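YohF (Salmonella typhimurium, PDB 6WON) is probably an oxidoreductase of the short-chain dehydrogenase/reductase family, thought to act as an acetoin dehydrogenase. Local coordinates at residues A92-A97 with F103-Q108; Q108-D113 with K159-G164. All blocks are in the same frame, centred on the assembly; numbering follows the deposited sequence.

Interaction 1 of 2, residues A92-A97 with F103-Q108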
# COMPACT_ATOMS: atom_id res chain seq x y z
N ALA B 92 9.49 14.54 -18.78
CA ALA B 92 8.30 15.35 -18.58
C ALA B 92 7.03 14.50 -18.61
O ALA B 92 6.94 13.49 -19.33
CB ALA B 92 8.22 16.45 -19.64
N MET B 93 6.04 14.92 -17.83
CA MET B 93 4.74 14.27 -17.81
C MET B 93 3.94 14.60 -19.07
O MET B 93 4.01 15.72 -19.60
CB MET B 93 3.98 14.69 -16.56
CG MET B 93 2.62 14.05 -16.40
SD MET B 93 1.35 15.07 -17.20
CE MET B 93 1.52 16.60 -16.28
N THR B 94 3.15 13.61 -19.56
CA THR B 94 2.25 13.76 -20.70
C THR B 94 0.82 13.40 -20.32
O THR B 94 0.58 12.45 -19.57
CB THR B 94 2.70 12.91 -21.92
OG1 THR B 94 4.03 13.28 -22.29
CG2 THR B 94 1.83 13.19 -23.13
N LYS B 95 -0.13 14.17 -20.84
CA LYS B 95 -1.54 14.02 -20.55
C LYS B 95 -2.30 13.67 -21.82
O LYS B 95 -1.95 14.13 -22.92
CB LYS B 95 -2.14 15.29 -19.93
CG LYS B 95 -1.86 15.40 -18.44
CD LYS B 95 -2.65 16.50 -17.77
CE LYS B 95 -2.25 16.61 -16.30
NZ LYS B 95 -2.95 17.71 -15.58
N SER B 96 -3.35 12.87 -21.65
CA SER B 96 -4.16 12.34 -22.74
C SER B 96 -5.33 11.56 -22.16
O SER B 96 -5.12 10.62 -21.37
CB SER B 96 -3.31 11.45 -23.64
OG SER B 96 -3.85 11.36 -24.95
N ALA B 97 -6.56 11.91 -22.52
CA ALA B 97 -7.72 11.21 -21.98
C ALA B 97 -7.67 9.73 -22.37
O ALA B 97 -7.35 9.39 -23.51
CB ALA B 97 -9.02 11.85 -22.48
N PHE B 103 -2.70 4.68 -29.71
CA PHE B 103 -1.70 3.69 -29.32
C PHE B 103 -0.28 4.24 -29.42
O PHE B 103 0.57 3.93 -28.58
CB PHE B 103 -1.85 2.43 -30.17
CG PHE B 103 -1.01 1.27 -29.69
CD1 PHE B 103 -1.17 0.76 -28.41
CD2 PHE B 103 -0.08 0.68 -30.54
CE1 PHE B 103 -0.41 -0.32 -27.97
CE2 PHE B 103 0.69 -0.39 -30.11
CZ PHE B 103 0.53 -0.89 -28.82
N THR B 104 -0.01 5.08 -30.42
CA THR B 104 1.35 5.61 -30.58
C THR B 104 1.75 6.43 -29.36
O THR B 104 2.91 6.37 -28.92
CB THR B 104 1.47 6.43 -31.87
OG1 THR B 104 2.81 6.91 -32.02
CG2 THR B 104 0.52 7.62 -31.88
N GLN B 105 0.81 7.17 -28.78
CA GLN B 105 1.12 7.98 -27.62
C GLN B 105 1.31 7.11 -26.39
O GLN B 105 2.23 7.36 -25.59
CB GLN B 105 0.00 8.99 -27.39
CG GLN B 105 0.26 9.88 -26.21
CD GLN B 105 -0.68 11.06 -26.16
OE1 GLN B 105 -1.88 10.94 -26.45
NE2 GLN B 105 -0.14 12.23 -25.82
N TRP B 106 0.46 6.09 -26.21
CA TRP B 106 0.66 5.11 -25.14
C TRP B 106 2.06 4.53 -25.20
O TRP B 106 2.78 4.49 -24.20
CB TRP B 106 -0.41 4.01 -25.27
CG TRP B 106 -0.25 2.84 -24.35
CD1 TRP B 106 0.42 1.67 -24.61
CD2 TRP B 106 -0.80 2.70 -23.03
NE1 TRP B 106 0.34 0.82 -23.52
CE2 TRP B 106 -0.40 1.43 -22.54
CE3 TRP B 106 -1.56 3.53 -22.20
CZ2 TRP B 106 -0.75 0.97 -21.26
CZ3 TRP B 106 -1.91 3.07 -20.93
CH2 TRP B 106 -1.51 1.81 -20.48
N ARG B 107 2.49 4.12 -26.40
CA ARG B 107 3.81 3.50 -26.52
C ARG B 107 4.92 4.52 -26.32
O ARG B 107 5.96 4.21 -25.75
CB ARG B 107 3.95 2.83 -27.89
CG ARG B 107 3.19 1.52 -28.00
CD ARG B 107 4.10 0.33 -27.74
NE ARG B 107 4.69 0.36 -26.39
CZ ARG B 107 5.97 0.59 -26.12
NH1 ARG B 107 6.86 0.81 -27.10
NH2 ARG B 107 6.38 0.58 -24.86
N GLN B 108 4.72 5.75 -26.82
CA GLN B 108 5.74 6.78 -26.65
C GLN B 108 5.98 7.08 -25.17
O GLN B 108 7.13 7.20 -24.73
CB GLN B 108 5.32 8.04 -27.40
CG GLN B 108 6.32 9.18 -27.34
CD GLN B 108 5.90 10.27 -26.37
OE1 GLN B 108 6.64 10.61 -25.44
NE2 GLN B 108 4.70 10.83 -26.57

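Interaction 2 of 2, residues Q108-D113 with K159-G164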
# COMPACT_ATOMS: atom_id res chain seq x y z
N GLN B 108 4.72 5.75 -26.82
CA GLN B 108 5.74 6.78 -26.65
C GLN B 108 5.98 7.08 -25.17
O GLN B 108 7.13 7.20 -24.73
CB GLN B 108 5.32 8.04 -27.40
CG GLN B 108 6.32 9.18 -27.34
CD GLN B 108 5.90 10.27 -26.37
OE1 GLN B 108 6.64 10.61 -25.44
NE2 GLN B 108 4.70 10.83 -26.57
N ILE B 109 4.91 7.17 -24.37
CA ILE B 109 5.06 7.45 -22.95
C ILE B 109 5.78 6.30 -22.24
O ILE B 109 6.68 6.52 -21.42
CB ILE B 109 3.69 7.76 -22.32
CG1 ILE B 109 3.20 9.12 -22.82
CG2 ILE B 109 3.77 7.72 -20.80
CD1 ILE B 109 1.67 9.23 -22.96
N PHE B 110 5.42 5.06 -22.56
CA PHE B 110 6.13 3.93 -21.95
C PHE B 110 7.60 3.91 -22.38
O PHE B 110 8.48 3.57 -21.58
CB PHE B 110 5.44 2.61 -22.29
CG PHE B 110 4.38 2.22 -21.30
CD1 PHE B 110 3.14 2.83 -21.33
CD2 PHE B 110 4.64 1.28 -20.32
CE1 PHE B 110 2.16 2.49 -20.39
CE2 PHE B 110 3.66 0.92 -19.40
CZ PHE B 110 2.42 1.53 -19.43
N THR B 111 7.87 4.30 -23.63
CA THR B 111 9.24 4.33 -24.14
C THR B 111 10.13 5.22 -23.27
O THR B 111 11.19 4.79 -22.80
CB THR B 111 9.24 4.78 -25.59
OG1 THR B 111 8.57 3.80 -26.38
CG2 THR B 111 10.68 4.99 -26.14
N VAL B 112 9.68 6.46 -23.01
CA VAL B 112 10.51 7.41 -22.27
C VAL B 112 10.44 7.18 -20.76
O VAL B 112 11.40 7.49 -20.04
CB VAL B 112 10.11 8.85 -22.63
CG1 VAL B 112 10.42 9.15 -24.09
CG2 VAL B 112 8.65 9.09 -22.34
N ASP B 113 9.33 6.65 -20.24
CA ASP B 113 9.13 6.65 -18.80
C ASP B 113 9.43 5.31 -18.13
O ASP B 113 9.51 5.28 -16.89
CB ASP B 113 7.71 7.09 -18.46
CG ASP B 113 7.48 8.56 -18.74
OD1 ASP B 113 8.48 9.29 -18.94
OD2 ASP B 113 6.32 9.00 -18.77
N LYS B 159 4.67 4.84 -14.57
CA LYS B 159 5.28 5.04 -13.26
C LYS B 159 5.07 3.83 -12.37
O LYS B 159 6.00 3.40 -11.67
CB LYS B 159 4.73 6.30 -12.59
CG LYS B 159 5.21 7.61 -13.22
CD LYS B 159 6.70 7.84 -12.98
CE LYS B 159 7.19 9.06 -13.77
NZ LYS B 159 8.63 9.34 -13.46
N HIS B 160 3.86 3.25 -12.39
CA HIS B 160 3.60 1.99 -11.70
C HIS B 160 4.55 0.90 -12.18
O HIS B 160 5.10 0.14 -11.38
CB HIS B 160 2.15 1.54 -11.91
CG HIS B 160 1.18 2.16 -10.96
ND1 HIS B 160 0.89 3.51 -10.96
CD2 HIS B 160 0.41 1.61 -9.98
CE1 HIS B 160 -0.01 3.76 -10.02
NE2 HIS B 160 -0.31 2.62 -9.41
N ALA B 161 4.70 0.78 -13.51
CA ALA B 161 5.65 -0.17 -14.09
C ALA B 161 7.04 0.04 -13.51
O ALA B 161 7.72 -0.92 -13.13
CB ALA B 161 5.69 -0.01 -15.61
N LEU B 162 7.51 1.29 -13.47
CA LEU B 162 8.86 1.53 -12.99
C LEU B 162 8.98 1.17 -11.52
O LEU B 162 10.04 0.71 -11.07
CB LEU B 162 9.27 2.99 -13.25
CG LEU B 162 10.72 3.40 -12.94
CD1 LEU B 162 11.73 2.35 -13.40
CD2 LEU B 162 11.04 4.75 -13.59
N GLY B 163 7.90 1.34 -10.76
CA GLY B 163 7.91 0.90 -9.38
C GLY B 163 8.06 -0.61 -9.26
O GLY B 163 8.83 -1.10 -8.44
N GLY B 164 7.34 -1.36 -10.10
CA GLY B 164 7.50 -2.81 -10.09
C GLY B 164 8.91 -3.24 -10.46
O GLY B 164 9.48 -4.13 -9.83
O HOH W 1 9.77 7.66 -15.36

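Interaction 1 of 2, residues A92-A97 with F103-Q108
Gln105 has more surface buried in this contact than any other residue, and its carboxamide meets Ser96 with one end and Thr94 with the other. With CG anti to the backbone N (chi1 -179°) and the chain extended beyond it, the side chain stands straight off the first turn of helix 103-131 and spans the gap to the loop 92-97. At the oxygen end Ser96 OG donates a short hydrogen bond, 2.5 Å, to Gln105 OE1. The hydroxyl approaches bent, at a C=O...donor angle of 127°, and sits 44° above the carbonyl plane, away from the lone-pair directions. The nitrogen end is met by carbon: Thr94 CG2 lies 3.5 Å from Gln105 NE2, where the two side chains run askew to one another. The hydrogen bond to Ser96 favours this rotation of the carboxamide, and the methyl of Thr94 packs against its nitrogen end. Ser96 is tied in turn by its backbone to Gln151. This surface contact joins the loop after strand 85-88 to the first turn of the next helix, an element of the Rossmann fold; the loop follows the NNAG sequence motif of short-chain dehydrogenases.

Interaction 2 of 2, residues Q108-D113 with K159-G164
Leu162 overlaps the backbone of Asp113, its CD2 methyl resting 3.7 Å from Asp113 O. CB already points toward helix 103-131, and a chi1 of -174°, placing CG opposite the main-chain nitrogen, lets CD2 reach the carbonyl; the same side chain also packs on Val114 and Ala117. One turn back along that helix, Phe110 completes the apolar part: its CE2 comes within 4.4 Å of Ala161 CB, approaching the methyl obliquely. Ala161 also packs on its counterpart in the second subunit, as Phe110 does on its own, so the two helices are paired within the chain and against another copy at once.

Polar linkage follows a different path. The helix widens into a pi-type turn at 111-113, and from there the carbonyl of Asp113 accepts a hydrogen bond from a water molecule, 2.8 Å from Asp113 O. That water accepts one in turn from Lys159, at 2.8 Å from NZ. Although the first bond of its side chain points away from Asp113, Lys159 turns back at chi1 and chi2 (-72° and -68°) before running straight to its terminal nitrogen NZ, which also bonds to the carbonyl of Thr141. The carboxylate takes no direct part: Asp113 OD1 stays 5.5 Å from Lys159 NZ. Tyr155 and Lys159 form the YxxxK signature, and a water between this lysine and a main-chain carbonyl on the neighbouring helix is consistent with the proton relay of classical short-chain dehydrogenases, where an asparagine usually occupies the position of Asp113.

Interactions 1 and 2 follow one another along helix 103-131 and share Gln108, with centres about 11 Å apart. They meet directly where Thr94 CB packs 3.9 Å from Ile109 CG1, so the loop 92-97 rests on the helix beside the turn that leads to Asp113. Interaction 1 lies at the surface, and interaction 2 is buried and includes Lys159 of the probable active site; Met93 of the loop touches Tyr155 of the YxxxK motif, which links the two regions. The rings of Trp106 and Phe110 meet along the helix, their planes about 35° apart, and residues of both contacts reach the second subunit, illustrating how one helix can serve loop, probable catalytic region and subunit interface together.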